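Local structure of transcriptional regulator, TetR family (Legionella pneumophila subsp. pneumophila str. Philadelphia 1, 3ON4) at residues V61-T66 against Q124-K129; D67-V72 against D93-L98; E86-F91 against G140-N145. The protein probably binds DNA as a transcriptional regulator of the TetR family, an all-helical protein with a helix-turn-helix motif. All blocks are in the same frame, centred on the assembly; numbering follows the deposited sequence.

Contact 1: residues V61-T66 against Q124-K129; sequences VISWHT and QNQAKK
Ile-62 and Gln-126 meet where helix 54-77, the long connector that leads from the helix-turn-helix region into the C-terminal domain of TetR-family proteins, runs beside helix 121-144. Over these turns the two axes are nearly parallel, 13° between their N-to-C directions, and come within 9.3 Å of each other. CG2 of Ile-62 does most of the touching: it lies 4.0 Å from CB of Gln-126 and 3.8 Å from the backbone O of the same residue, so the methyl packs on both the root of the side chain and the helix surface. That branch stands anti to the backbone N of Ile-62, while the CG1 arm sits beside this N and its CD1 grazes the same CB more loosely; Phe-112 and Ile-123 add further apolar cover.

Gln-126 is bent at its second torsion (chi2 -70°), which turns the amide toward helix 54-77 and sets OE1 3.9 Å from CB of Ser-63, a loose van der Waals contact. Thr-66, one turn after Ile-62, faces the same groove and meets Phe-130 and Leu-133 farther along helix 121-144. Its hydroxyl donates to the carbonyl O of Ile-62, from above the carbonyl plane, and that oxygen also accepts the amide of Thr-66. With its proton spent there, OG1 of Thr-66 accepts from a water that bridges the two helices. This water lies 2.9 Å from OG1 of Thr-66 and 2.9 Å from the backbone O of Gln-126, with Gln-126 OE1 a longer, probably competing acceptor at 3.3 Å.

Contact 2: residues D67-V72 against D93-L98; sequences DKIAAV and DAILTL
Two consecutive helices, 54-77 and 84-98, turn back on one another to form a helical hairpin, and Val-72 and Ala-94 mark the place where their backbones come nearest within these turns. The CA atoms of this pair are 7.5 Å apart, and CG1 of Val-72 meets CB of Ala-94 at 3.6 Å. Val-72 holds this branch opposite its own backbone N (chi1 166°), which carries it out toward the facing helix, and CG2, beside the backbone N, stays farther from Ala-94.

One turn earlier on helix 54-77, Ile-69 extends its CD1 into the interface between Ile-95 and Leu-98. The contact with Ile-95 is end methyl to end methyl, CD1 of Ile-69 to CD1 of Ile-95, and loose at 4.5 Å. Leu-98, the last residue of helix 84-98, lies next to Ile-69, but the modelled separation of their CD1 atoms is too short to be trusted, and the detail of this contact is doubtful. Phe-130 and Ile-134 of helix 121-144 back Ile-69, while Val-163 and Leu-167 of helix 149-173 back Ile-95. The side chains that meet are all apolar. The axes run at 145° to each other and come no closer than 11.4 Å, as an antiparallel helix pair within the all-helical C-terminal core of a TetR-family regulator.

Contact 3: residues E86-F91 against G140-N145; sequences EKIQKF and GVLETN
Lys-87 is the first residue of segment 86-91 to meet helix 121-144, and it does so with the base of its side chain. Its CB lies 4.0 Å from CG1 of Val-141, the pair of residues whose CA atoms are also the nearest across the two segments, at 7.4 Å. Beyond CG the lysine chain is extended and runs on along the interface, bringing NZ toward, though not into contact with, Thr-144; NZ makes a weak hydrogen bond to the backbone O of Ser-77, at the end of helix 54-77, and the side chain also rests on Leu-82 of the connecting loop.

Ile-88 follows and brings the more deeply buried part of the contact. Its CD1 packs on CG1 of Val-141 at 3.7 Å, and the two side chains run past each other in opposite senses. CG1 of Val-141 thus sits between Lys-87 and Ile-88, touching both; a first torsion of 170° turns this branch opposite the valine backbone N and out to the facing helix. CG1 of Ile-88 also has a looser contact with CD2 of Leu-142, at 4.5 Å.

A turn further on, Phe-91 continues along the same helix pair, its ring against Ile-134 and Leu-138, residues that precede segment 140-145 on helix 121-144. The backbone O of Ile-88 lies at the edge of this ring, in its plane. The two helices are antiparallel, 155° between directions, with a closest approach of the axes of 10.4 Å, and belong to the all-helical C-terminal domain of a TetR-family regulator. Around them, Ile-186 of helix 177-189 and the following Ile-190 cover Ile-88, and Ser-152 and Leu-155 of helix 149-173 cover Leu-142, so that the contact joins four helices near the C-terminal end of the chain.

Overall arrangement
Three helices share the contacts pairwise: contacts 1 and 2 both use helix 54-77, contacts 2 and 3 helix 84-98, and contacts 1 and 3 helix 121-144. Together they tie this trio from the side of the predicted helix-turn-helix (residues 32-51) to the far end of the C-terminal domain. Contact 2 lies between the others, its centre about 14 Å from each of theirs, whereas the centres of contacts 1 and 3 are about 22 Å apart and their nearest atoms about 10 Å. The side chain of Ala-127 in contact 1 is about 12 Å from the sodium ion bound at Ser-114 and Asp-115.

Contact 1: residues V61-T66 against Q124-K129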
ATOM      1  N   VAL A  61     -17.522   4.682  -7.244  1.00 15.81           N
ATOM      2  CA  VAL A  61     -16.249   4.537  -7.949  1.00 16.43           C
ATOM      3  C   VAL A  61     -15.688   3.116  -7.749  1.00 16.27           C
ATOM      4  O   VAL A  61     -15.288   2.460  -8.707  1.00 16.42           O
ATOM      5  CB  VAL A  61     -15.196   5.572  -7.464  1.00 16.67           C
ATOM      6  CG1 VAL A  61     -13.794   5.222  -8.012  1.00 18.88           C
ATOM      7  CG2 VAL A  61     -15.616   6.982  -7.892  1.00 18.08           C
ATOM      8  N   ILE A  62     -15.689   2.627  -6.515  1.00 15.89           N
ATOM      9  CA  ILE A  62     -15.102   1.302  -6.270  1.00 17.19           C
ATOM     10  C   ILE A  62     -15.975   0.237  -6.929  1.00 17.69           C
ATOM     11  O   ILE A  62     -15.458  -0.688  -7.537  1.00 17.48           O
ATOM     12  CB  ILE A  62     -14.913   0.951  -4.798  1.00 17.96           C
ATOM     13  CG1 ILE A  62     -14.050   1.972  -4.089  1.00 21.72           C
ATOM     14  CG2 ILE A  62     -14.227  -0.445  -4.681  1.00 21.02           C
ATOM     15  CD1 ILE A  62     -14.207   1.958  -2.543  1.00 24.84           C
ATOM     16  N   SER A  63     -17.294   0.381  -6.826  1.00 19.29           N
ATOM     17  CA  SER A  63     -18.205  -0.577  -7.426  1.00 20.89           C
ATOM     18  C   SER A  63     -18.019  -0.680  -8.961  1.00 21.69           C
ATOM     19  O   SER A  63     -17.934  -1.785  -9.515  1.00 21.53           O
ATOM     20  CB  SER A  63     -19.657  -0.239  -7.049  1.00 22.52           C
ATOM     21  OG  SER A  63     -20.562  -1.184  -7.587  1.00 24.25           O
ATOM     22  N   TRP A  64     -17.950   0.482  -9.627  1.00 20.34           N
ATOM     23  CA  TRP A  64     -17.685   0.557 -11.054  1.00 21.31           C
ATOM     24  C   TRP A  64     -16.340  -0.084 -11.437  1.00 21.05           C
ATOM     25  O   TRP A  64     -16.251  -0.907 -12.378  1.00 20.55           O
ATOM     26  CB  TRP A  64     -17.658   2.020 -11.442  1.00 21.41           C
ATOM     27  CG  TRP A  64     -17.425   2.311 -12.864  1.00 24.54           C
ATOM     28  CD1 TRP A  64     -18.064   1.759 -13.938  1.00 29.32           C
ATOM     29  CD2 TRP A  64     -16.519   3.286 -13.387  1.00 25.72           C
ATOM     30  NE1 TRP A  64     -17.585   2.311 -15.107  1.00 32.00           N
ATOM     31  CE2 TRP A  64     -16.644   3.263 -14.792  1.00 30.94           C
ATOM     32  CE3 TRP A  64     -15.597   4.176 -12.800  1.00 25.49           C
ATOM     33  CZ2 TRP A  64     -15.881   4.096 -15.627  1.00 30.96           C
ATOM     34  CZ3 TRP A  64     -14.845   4.992 -13.625  1.00 26.98           C
ATOM     35  CH2 TRP A  64     -14.993   4.952 -15.020  1.00 29.23           C
ATOM     36  N   HIS A  65     -15.300   0.277 -10.687  1.00 19.45           N
ATOM     37  CA  HIS A  65     -13.961  -0.229 -10.956  1.00 19.97           C
ATOM     38  C   HIS A  65     -13.916  -1.742 -10.807  1.00 19.59           C
ATOM     39  O   HIS A  65     -13.285  -2.416 -11.619  1.00 21.48           O
ATOM     40  CB  HIS A  65     -12.953   0.397  -9.986  1.00 18.62           C
ATOM     41  CG  HIS A  65     -11.517   0.062 -10.275  1.00 18.87           C
ATOM     42  ND1 HIS A  65     -10.763   0.758 -11.191  1.00 19.68           N
ATOM     43  CD2 HIS A  65     -10.674  -0.830  -9.700  1.00 22.29           C
ATOM     44  CE1 HIS A  65      -9.529   0.280 -11.201  1.00 22.07           C
ATOM     45  NE2 HIS A  65      -9.445  -0.679 -10.298  1.00 20.27           N
ATOM     46  N   THR A  66     -14.549  -2.266  -9.760  1.00 19.75           N
ATOM     47  CA  THR A  66     -14.609  -3.720  -9.542  1.00 20.54           C
ATOM     48  C   THR A  66     -15.316  -4.444 -10.698  1.00 22.02           C
ATOM     49  O   THR A  66     -14.865  -5.503 -11.148  1.00 22.27           O
ATOM     50  CB  THR A  66     -15.289  -4.074  -8.214  1.00 21.51           C
ATOM     51  OG1 THR A  66     -14.602  -3.412  -7.131  1.00 19.73           O
ATOM     52  CG2 THR A  66     -15.274  -5.607  -7.981  1.00 22.49           C
ATOM     53  N   GLN A 124     -15.406   0.843   2.942  1.00 17.04           N
ATOM     54  CA  GLN A 124     -14.637  -0.292   3.458  1.00 17.21           C
ATOM     55  C   GLN A 124     -15.142  -1.614   2.882  1.00 17.57           C
ATOM     56  O   GLN A 124     -14.359  -2.424   2.384  1.00 17.30           O
ATOM     57  CB  GLN A 124     -14.724  -0.354   4.989  1.00 17.59           C
ATOM     58  CG  GLN A 124     -13.961   0.738   5.708  1.00 17.87           C
ATOM     59  CD  GLN A 124     -14.017   0.577   7.212  1.00 18.97           C
ATOM     60  OE1 GLN A 124     -14.905  -0.090   7.740  1.00 20.85           O
ATOM     61  NE2 GLN A 124     -13.101   1.209   7.903  1.00 19.46           N
ATOM     62  N   ASN A 125     -16.451  -1.826   2.963  1.00 19.93           N
ATOM     63  CA  ASN A 125     -17.071  -3.059   2.473  1.00 20.71           C
ATOM     64  C   ASN A 125     -16.905  -3.242   0.942  1.00 21.21           C
ATOM     65  O   ASN A 125     -16.645  -4.350   0.460  1.00 20.12           O
ATOM     66  CB  ASN A 125     -18.539  -3.163   2.946  1.00 22.91           C
ATOM     67  CG  ASN A 125     -18.647  -3.422   4.454  1.00 25.40           C
ATOM     68  OD1 ASN A 125     -17.634  -3.546   5.149  1.00 25.95           O
ATOM     69  ND2 ASN A 125     -19.865  -3.489   4.961  1.00 27.38           N
ATOM     70  N   GLN A 126     -16.964  -2.157   0.179  1.00 21.58           N
ATOM     71  CA  GLN A 126     -16.727  -2.270  -1.271  1.00 22.07           C
ATOM     72  C   GLN A 126     -15.268  -2.594  -1.566  1.00 20.55           C
ATOM     73  O   GLN A 126     -14.956  -3.390  -2.465  1.00 20.77           O
ATOM     74  CB  GLN A 126     -17.121  -0.993  -2.010  1.00 22.38           C
ATOM     75  CG  GLN A 126     -18.568  -0.675  -1.958  1.00 26.32           C
ATOM     76  CD  GLN A 126     -19.440  -1.627  -2.762  1.00 31.21           C
ATOM     77  OE1 GLN A 126     -18.999  -2.245  -3.744  1.00 32.87           O
ATOM     78  NE2 GLN A 126     -20.685  -1.759  -2.335  1.00 33.78           N
ATOM     79  N   ALA A 127     -14.357  -1.971  -0.824  1.00 18.92           N
ATOM     80  CA  ALA A 127     -12.930  -2.284  -0.968  1.00 17.46           C
ATOM     81  C   ALA A 127     -12.624  -3.750  -0.667  1.00 18.02           C
ATOM     82  O   ALA A 127     -11.859  -4.401  -1.403  1.00 18.63           O
ATOM     83  CB  ALA A 127     -12.069  -1.349  -0.068  1.00 15.40           C
ATOM     84  N   LYS A 128     -13.226  -4.297   0.389  1.00 18.75           N
ATOM     85  CA  LYS A 128     -13.037  -5.718   0.706  1.00 20.82           C
ATOM     86  C   LYS A 128     -13.561  -6.614  -0.422  1.00 22.34           C
ATOM     87  O   LYS A 128     -12.943  -7.639  -0.747  1.00 23.38           O
ATOM     88  CB  LYS A 128     -13.682  -6.079   2.054  1.00 21.37           C
ATOM     89  CG  LYS A 128     -12.894  -5.521   3.215  1.00 22.07           C
ATOM     90  CD  LYS A 128     -13.335  -6.059   4.568  1.00 23.74           C
ATOM     91  CE  LYS A 128     -14.543  -5.336   5.103  1.00 26.63           C
ATOM     92  NZ  LYS A 128     -15.112  -6.022   6.313  1.00 29.08           N
ATOM     93  N   LYS A 129     -14.683  -6.213  -1.014  1.00 22.83           N
ATOM     94  CA  LYS A 129     -15.277  -6.940  -2.131  1.00 24.03           C
ATOM     95  C   LYS A 129     -14.343  -7.015  -3.327  1.00 21.89           C
ATOM     96  O   LYS A 129     -14.247  -8.057  -3.974  1.00 22.24           O
ATOM     97  CB  LYS A 129     -16.594  -6.302  -2.567  1.00 24.95           C
ATOM     98  CG  LYS A 129     -17.780  -6.670  -1.747  1.00 30.74           C
ATOM     99  CD  LYS A 129     -19.059  -6.224  -2.454  1.00 35.99           C
ATOM    100  CE  LYS A 129     -19.434  -7.167  -3.604  1.00 39.91           C
ATOM    101  NZ  LYS A 129     -20.707  -6.779  -4.302  1.00 44.46           N
TER
HETATM  102  O   HOH W   1     -16.386  -3.784  -4.936  1.00 28.99           O

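Contact 2: residues D67-V72 against D93-L98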
ATOM      1  N   ASP A  67     -16.411  -3.864 -11.182  1.00 22.20           N
ATOM      2  CA  ASP A  67     -17.119  -4.412 -12.323  1.00 24.07           C
ATOM      3  C   ASP A  67     -16.240  -4.453 -13.575  1.00 24.07           C
ATOM      4  O   ASP A  67     -16.289  -5.414 -14.335  1.00 24.47           O
ATOM      5  CB  ASP A  67     -18.376  -3.592 -12.621  1.00 24.77           C
ATOM      6  CG  ASP A  67     -19.514  -3.874 -11.650  1.00 29.51           C
ATOM      7  OD1 ASP A  67     -19.450  -4.861 -10.877  1.00 31.12           O
ATOM      8  OD2 ASP A  67     -20.497  -3.101 -11.682  1.00 31.47           O
ATOM      9  N   LYS A  68     -15.474  -3.393 -13.800  1.00 23.06           N
ATOM     10  CA  LYS A  68     -14.549  -3.323 -14.924  1.00 24.47           C
ATOM     11  C   LYS A  68     -13.457  -4.384 -14.826  1.00 24.65           C
ATOM     12  O   LYS A  68     -13.188  -5.083 -15.811  1.00 25.08           O
ATOM     13  CB  LYS A  68     -13.894  -1.955 -15.038  1.00 23.91           C
ATOM     14  CG  LYS A  68     -14.853  -0.861 -15.512  1.00 26.81           C
ATOM     15  CD  LYS A  68     -14.111   0.379 -15.980  1.00 30.00           C
ATOM     16  CE  LYS A  68     -13.517   1.183 -14.829  1.00 28.85           C
ATOM     17  NZ  LYS A  68     -12.822   2.404 -15.358  1.00 29.47           N
ATOM     18  N   ILE A  69     -12.859  -4.511 -13.642  1.00 23.60           N
ATOM     19  CA  ILE A  69     -11.835  -5.531 -13.413  1.00 25.33           C
ATOM     20  C   ILE A  69     -12.400  -6.947 -13.551  1.00 25.13           C
ATOM     21  O   ILE A  69     -11.738  -7.825 -14.117  1.00 25.45           O
ATOM     22  CB  ILE A  69     -11.193  -5.395 -12.027  1.00 24.74           C
ATOM     23  CG1 ILE A  69     -10.448  -4.068 -11.913  1.00 28.63           C
ATOM     24  CG2 ILE A  69     -10.194  -6.503 -11.804  1.00 28.20           C
ATOM     25  CD1 ILE A  69      -9.160  -4.025 -12.709  1.00 31.68           C
ATOM     26  N   ALA A  70     -13.604  -7.176 -13.019  1.00 24.33           N
ATOM     27  CA  ALA A  70     -14.279  -8.465 -13.179  1.00 25.82           C
ATOM     28  C   ALA A  70     -14.402  -8.895 -14.649  1.00 26.87           C
ATOM     29  O   ALA A  70     -14.201 -10.073 -14.967  1.00 27.12           O
ATOM     30  CB  ALA A  70     -15.657  -8.451 -12.506  1.00 26.80           C
ATOM     31  N   ALA A  71     -14.739  -7.943 -15.524  1.00 26.61           N
ATOM     32  CA  ALA A  71     -14.879  -8.207 -16.964  1.00 28.99           C
ATOM     33  C   ALA A  71     -13.520  -8.543 -17.586  1.00 28.44           C
ATOM     34  O   ALA A  71     -13.402  -9.470 -18.363  1.00 29.62           O
ATOM     35  CB  ALA A  71     -15.506  -7.001 -17.678  1.00 29.14           C
ATOM     36  N   VAL A  72     -12.509  -7.764 -17.232  1.00 26.80           N
ATOM     37  CA  VAL A  72     -11.149  -7.978 -17.731  1.00 27.10           C
ATOM     38  C   VAL A  72     -10.661  -9.383 -17.363  1.00 26.70           C
ATOM     39  O   VAL A  72     -10.117 -10.109 -18.209  1.00 26.77           O
ATOM     40  CB  VAL A  72     -10.188  -6.897 -17.171  1.00 27.10           C
ATOM     41  CG1 VAL A  72      -8.686  -7.281 -17.394  1.00 27.60           C
ATOM     42  CG2 VAL A  72     -10.505  -5.548 -17.799  1.00 28.31           C
ATOM     43  N   ASP A  93      -0.314  -7.885 -16.328  1.00 22.26           N
ATOM     44  CA  ASP A  93      -0.333  -6.921 -17.453  1.00 23.65           C
ATOM     45  C   ASP A  93      -1.586  -6.029 -17.414  1.00 22.50           C
ATOM     46  O   ASP A  93      -1.506  -4.806 -17.608  1.00 22.31           O
ATOM     47  CB  ASP A  93      -0.234  -7.626 -18.816  1.00 24.70           C
ATOM     48  CG  ASP A  93       1.133  -8.278 -19.079  1.00 28.61           C
ATOM     49  OD1 ASP A  93       2.151  -7.982 -18.397  1.00 30.36           O
ATOM     50  OD2 ASP A  93       1.193  -9.089 -20.029  1.00 30.18           O
ATOM     51  N   ALA A  94      -2.745  -6.626 -17.138  1.00 22.66           N
ATOM     52  CA  ALA A  94      -3.998  -5.860 -17.036  1.00 22.66           C
ATOM     53  C   ALA A  94      -3.947  -4.835 -15.886  1.00 21.38           C
ATOM     54  O   ALA A  94      -4.416  -3.716 -16.046  1.00 22.48           O
ATOM     55  CB  ALA A  94      -5.201  -6.788 -16.867  1.00 22.67           C
ATOM     56  N   ILE A  95      -3.354  -5.215 -14.762  1.00 20.84           N
ATOM     57  CA  ILE A  95      -3.193  -4.307 -13.610  1.00 19.93           C
ATOM     58  C   ILE A  95      -2.221  -3.176 -13.998  1.00 19.72           C
ATOM     59  O   ILE A  95      -2.480  -2.010 -13.718  1.00 19.72           O
ATOM     60  CB  ILE A  95      -2.678  -5.025 -12.367  1.00 19.97           C
ATOM     61  CG1 ILE A  95      -3.713  -6.048 -11.853  1.00 21.45           C
ATOM     62  CG2 ILE A  95      -2.333  -3.997 -11.249  1.00 20.94           C
ATOM     63  CD1 ILE A  95      -5.093  -5.442 -11.493  1.00 22.08           C
ATOM     64  N   LEU A  96      -1.136  -3.516 -14.682  1.00 19.61           N
ATOM     65  CA  LEU A  96      -0.169  -2.491 -15.122  1.00 19.56           C
ATOM     66  C   LEU A  96      -0.831  -1.434 -16.003  1.00 19.79           C
ATOM     67  O   LEU A  96      -0.581  -0.241 -15.847  1.00 18.95           O
ATOM     68  CB  LEU A  96       1.015  -3.118 -15.842  1.00 20.21           C
ATOM     69  CG  LEU A  96       1.967  -3.878 -14.920  1.00 19.95           C
ATOM     70  CD1 LEU A  96       2.992  -4.669 -15.747  1.00 20.41           C
ATOM     71  CD2 LEU A  96       2.656  -2.946 -13.932  1.00 18.77           C
ATOM     72  N   THR A  97      -1.691  -1.879 -16.913  1.00 20.63           N
ATOM     73  CA  THR A  97      -2.432  -0.980 -17.801  1.00 21.46           C
ATOM     74  C   THR A  97      -3.285   0.025 -17.017  1.00 21.02           C
ATOM     75  O   THR A  97      -3.407   1.173 -17.416  1.00 21.88           O
ATOM     76  CB  THR A  97      -3.351  -1.789 -18.738  1.00 22.04           C
ATOM     77  OG1 THR A  97      -2.543  -2.568 -19.613  1.00 23.22           O
ATOM     78  CG2 THR A  97      -4.262  -0.877 -19.578  1.00 24.62           C
ATOM     79  N   LEU A  98      -3.863  -0.422 -15.916  1.00 20.19           N
ATOM     80  CA  LEU A  98      -4.779   0.401 -15.138  1.00 20.33           C
ATOM     81  C   LEU A  98      -4.044   1.251 -14.087  1.00 19.01           C
ATOM     82  O   LEU A  98      -4.645   2.160 -13.492  1.00 18.39           O
ATOM     83  CB  LEU A  98      -5.797  -0.497 -14.444  1.00 21.02           C
ATOM     84  CG  LEU A  98      -6.801  -1.216 -15.342  1.00 25.09           C
ATOM     85  CD1 LEU A  98      -7.479  -2.331 -14.545  1.00 27.33           C
ATOM     86  CD2 LEU A  98      -7.795  -0.205 -15.881  1.00 28.70           C
TER

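Contact 3: residues E86-F91 against G140-N145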
ATOM      1  N   GLU A  86       0.022 -18.308 -17.831  1.00 28.36           N
ATOM      2  CA  GLU A  86      -0.180 -17.181 -18.741  1.00 28.28           C
ATOM      3  C   GLU A  86      -1.343 -16.300 -18.273  1.00 26.51           C
ATOM      4  O   GLU A  86      -1.303 -15.090 -18.452  1.00 26.58           O
ATOM      5  CB  GLU A  86      -0.411 -17.679 -20.171  1.00 29.80           C
ATOM      6  CG  GLU A  86       0.858 -18.199 -20.889  1.00 32.66           C
ATOM      7  CD  GLU A  86       0.575 -18.876 -22.223  1.00 36.65           C
ATOM      8  OE1 GLU A  86      -0.478 -19.532 -22.390  1.00 38.06           O
ATOM      9  OE2 GLU A  86       1.435 -18.785 -23.117  1.00 42.40           O
ATOM     10  N   LYS A  87      -2.371 -16.899 -17.676  1.00 26.30           N
ATOM     11  CA  LYS A  87      -3.515 -16.119 -17.149  1.00 25.54           C
ATOM     12  C   LYS A  87      -3.079 -15.180 -16.004  1.00 24.20           C
ATOM     13  O   LYS A  87      -3.498 -14.014 -15.930  1.00 22.18           O
ATOM     14  CB  LYS A  87      -4.645 -17.051 -16.697  1.00 26.56           C
ATOM     15  CG  LYS A  87      -5.335 -17.792 -17.849  1.00 27.77           C
ATOM     16  CD  LYS A  87      -6.392 -18.767 -17.351  1.00 30.84           C
ATOM     17  CE  LYS A  87      -7.054 -19.487 -18.520  1.00 33.75           C
ATOM     18  NZ  LYS A  87      -7.784 -20.718 -18.109  1.00 37.10           N
ATOM     19  N   ILE A  88      -2.224 -15.696 -15.124  1.00 24.60           N
ATOM     20  CA  ILE A  88      -1.664 -14.896 -14.048  1.00 23.01           C
ATOM     21  C   ILE A  88      -0.778 -13.800 -14.643  1.00 23.04           C
ATOM     22  O   ILE A  88      -0.853 -12.657 -14.215  1.00 22.19           O
ATOM     23  CB  ILE A  88      -0.819 -15.736 -13.051  1.00 24.55           C
ATOM     24  CG1 ILE A  88      -1.640 -16.880 -12.394  1.00 25.39           C
ATOM     25  CG2 ILE A  88      -0.196 -14.806 -12.003  1.00 21.33           C
ATOM     26  CD1 ILE A  88      -2.987 -16.443 -11.866  1.00 25.73           C
ATOM     27  N   GLN A  89       0.065 -14.138 -15.622  1.00 24.21           N
ATOM     28  CA  GLN A  89       0.913 -13.116 -16.272  1.00 24.28           C
ATOM     29  C   GLN A  89       0.064 -12.003 -16.910  1.00 24.26           C
ATOM     30  O   GLN A  89       0.373 -10.803 -16.789  1.00 23.80           O
ATOM     31  CB  GLN A  89       1.858 -13.761 -17.318  1.00 25.41           C
ATOM     32  CG  GLN A  89       2.938 -14.682 -16.708  1.00 26.46           C
ATOM     33  CD  GLN A  89       3.693 -15.522 -17.739  1.00 30.76           C
ATOM     34  OE1 GLN A  89       3.154 -15.893 -18.789  1.00 31.69           O
ATOM     35  NE2 GLN A  89       4.942 -15.853 -17.424  1.00 32.40           N
ATOM     36  N   LYS A  90      -1.025 -12.386 -17.569  1.00 24.99           N
ATOM     37  CA  LYS A  90      -1.893 -11.404 -18.227  1.00 25.26           C
ATOM     38  C   LYS A  90      -2.695 -10.585 -17.220  1.00 24.18           C
ATOM     39  O   LYS A  90      -2.993  -9.410 -17.465  1.00 23.28           O
ATOM     40  CB  LYS A  90      -2.838 -12.078 -19.236  1.00 26.95           C
ATOM     41  CG  LYS A  90      -2.154 -12.699 -20.428  1.00 32.11           C
ATOM     42  CD  LYS A  90      -1.485 -11.692 -21.379  1.00 36.70           C
ATOM     43  CE  LYS A  90      -0.808 -12.440 -22.532  1.00 40.84           C
ATOM     44  NZ  LYS A  90      -0.005 -11.588 -23.480  1.00 42.91           N
ATOM     45  N   PHE A  91      -3.040 -11.200 -16.090  1.00 23.22           N
ATOM     46  CA  PHE A  91      -3.641 -10.472 -14.974  1.00 22.50           C
ATOM     47  C   PHE A  91      -2.725  -9.330 -14.546  1.00 21.44           C
ATOM     48  O   PHE A  91      -3.176  -8.188 -14.415  1.00 21.37           O
ATOM     49  CB  PHE A  91      -3.929 -11.420 -13.805  1.00 21.99           C
ATOM     50  CG  PHE A  91      -3.943 -10.756 -12.466  1.00 23.14           C
ATOM     51  CD1 PHE A  91      -5.084 -10.121 -12.001  1.00 23.69           C
ATOM     52  CD2 PHE A  91      -2.820 -10.786 -11.658  1.00 23.63           C
ATOM     53  CE1 PHE A  91      -5.089  -9.519 -10.759  1.00 24.96           C
ATOM     54  CE2 PHE A  91      -2.828 -10.191 -10.416  1.00 23.09           C
ATOM     55  CZ  PHE A  91      -3.943  -9.563  -9.967  1.00 21.80           C
ATOM     56  N   GLY A 140      -8.894 -19.653  -8.107  1.00 25.17           N
ATOM     57  CA  GLY A 140      -9.534 -20.510  -9.128  1.00 26.87           C
ATOM     58  C   GLY A 140      -8.624 -20.879 -10.296  1.00 27.18           C
ATOM     59  O   GLY A 140      -8.597 -22.042 -10.729  1.00 28.78           O
ATOM     60  N   VAL A 141      -7.895 -19.902 -10.818  1.00 26.15           N
ATOM     61  CA  VAL A 141      -6.947 -20.135 -11.913  1.00 27.23           C
ATOM     62  C   VAL A 141      -5.880 -21.133 -11.451  1.00 28.21           C
ATOM     63  O   VAL A 141      -5.541 -22.091 -12.157  1.00 28.80           O
ATOM     64  CB  VAL A 141      -6.282 -18.794 -12.377  1.00 25.83           C
ATOM     65  CG1 VAL A 141      -5.135 -19.068 -13.319  1.00 27.79           C
ATOM     66  CG2 VAL A 141      -7.306 -17.882 -13.070  1.00 25.88           C
ATOM     67  N   LEU A 142      -5.373 -20.916 -10.242  1.00 28.10           N
ATOM     68  CA  LEU A 142      -4.324 -21.763  -9.676  1.00 29.82           C
ATOM     69  C   LEU A 142      -4.788 -23.183  -9.401  1.00 31.89           C
ATOM     70  O   LEU A 142      -4.010 -24.130  -9.546  1.00 33.29           O
ATOM     71  CB  LEU A 142      -3.750 -21.126  -8.397  1.00 28.18           C
ATOM     72  CG  LEU A 142      -2.938 -19.838  -8.559  1.00 28.38           C
ATOM     73  CD1 LEU A 142      -2.701 -19.216  -7.177  1.00 27.49           C
ATOM     74  CD2 LEU A 142      -1.612 -20.078  -9.266  1.00 29.17           C
ATOM     75  N   GLU A 143      -6.053 -23.345  -9.025  1.00 33.32           N
ATOM     76  CA  GLU A 143      -6.640 -24.682  -8.874  1.00 36.59           C
ATOM     77  C   GLU A 143      -6.711 -25.432 -10.200  1.00 37.79           C
ATOM     78  O   GLU A 143      -6.495 -26.652 -10.231  1.00 39.23           O
ATOM     79  CB  GLU A 143      -8.020 -24.609  -8.228  1.00 37.62           C
ATOM     80  CG  GLU A 143      -7.962 -24.282  -6.751  1.00 39.36           C
ATOM     81  CD  GLU A 143      -9.327 -24.050  -6.129  1.00 45.16           C
ATOM     82  OE1 GLU A 143     -10.278 -23.669  -6.853  1.00 48.81           O
ATOM     83  OE2 GLU A 143      -9.448 -24.261  -4.904  1.00 50.11           O
ATOM     84  N   THR A 144      -6.964 -24.715 -11.299  1.00 37.58           N
ATOM     85  CA  THR A 144      -6.899 -25.328 -12.642  1.00 39.61           C
ATOM     86  C   THR A 144      -5.475 -25.746 -13.008  1.00 40.16           C
ATOM     87  O   THR A 144      -5.275 -26.586 -13.878  1.00 40.68           O
ATOM     88  CB  THR A 144      -7.446 -24.422 -13.771  1.00 39.18           C
ATOM     89  OG1 THR A 144      -6.569 -23.304 -13.976  1.00 38.18           O
ATOM     90  CG2 THR A 144      -8.875 -23.954 -13.453  1.00 39.46           C
ATOM     91  N   ASN A 145      -4.484 -25.161 -12.347  1.00 39.27           N
ATOM     92  CA  ASN A 145      -3.106 -25.585 -12.551  1.00 39.93           C
ATOM     93  C   ASN A 145      -2.713 -26.788 -11.687  1.00 41.24           C
ATOM     94  O   ASN A 145      -1.564 -27.232 -11.728  1.00 42.55           O
ATOM     95  CB  ASN A 145      -2.160 -24.417 -12.294  1.00 38.18           C
ATOM     96  CG  ASN A 145      -0.863 -24.538 -13.059  1.00 39.56           C
ATOM     97  OD1 ASN A 145      -0.816 -25.120 -14.149  1.00 41.56           O
ATOM     98  ND2 ASN A 145       0.205 -24.016 -12.481  1.00 38.76           N
TER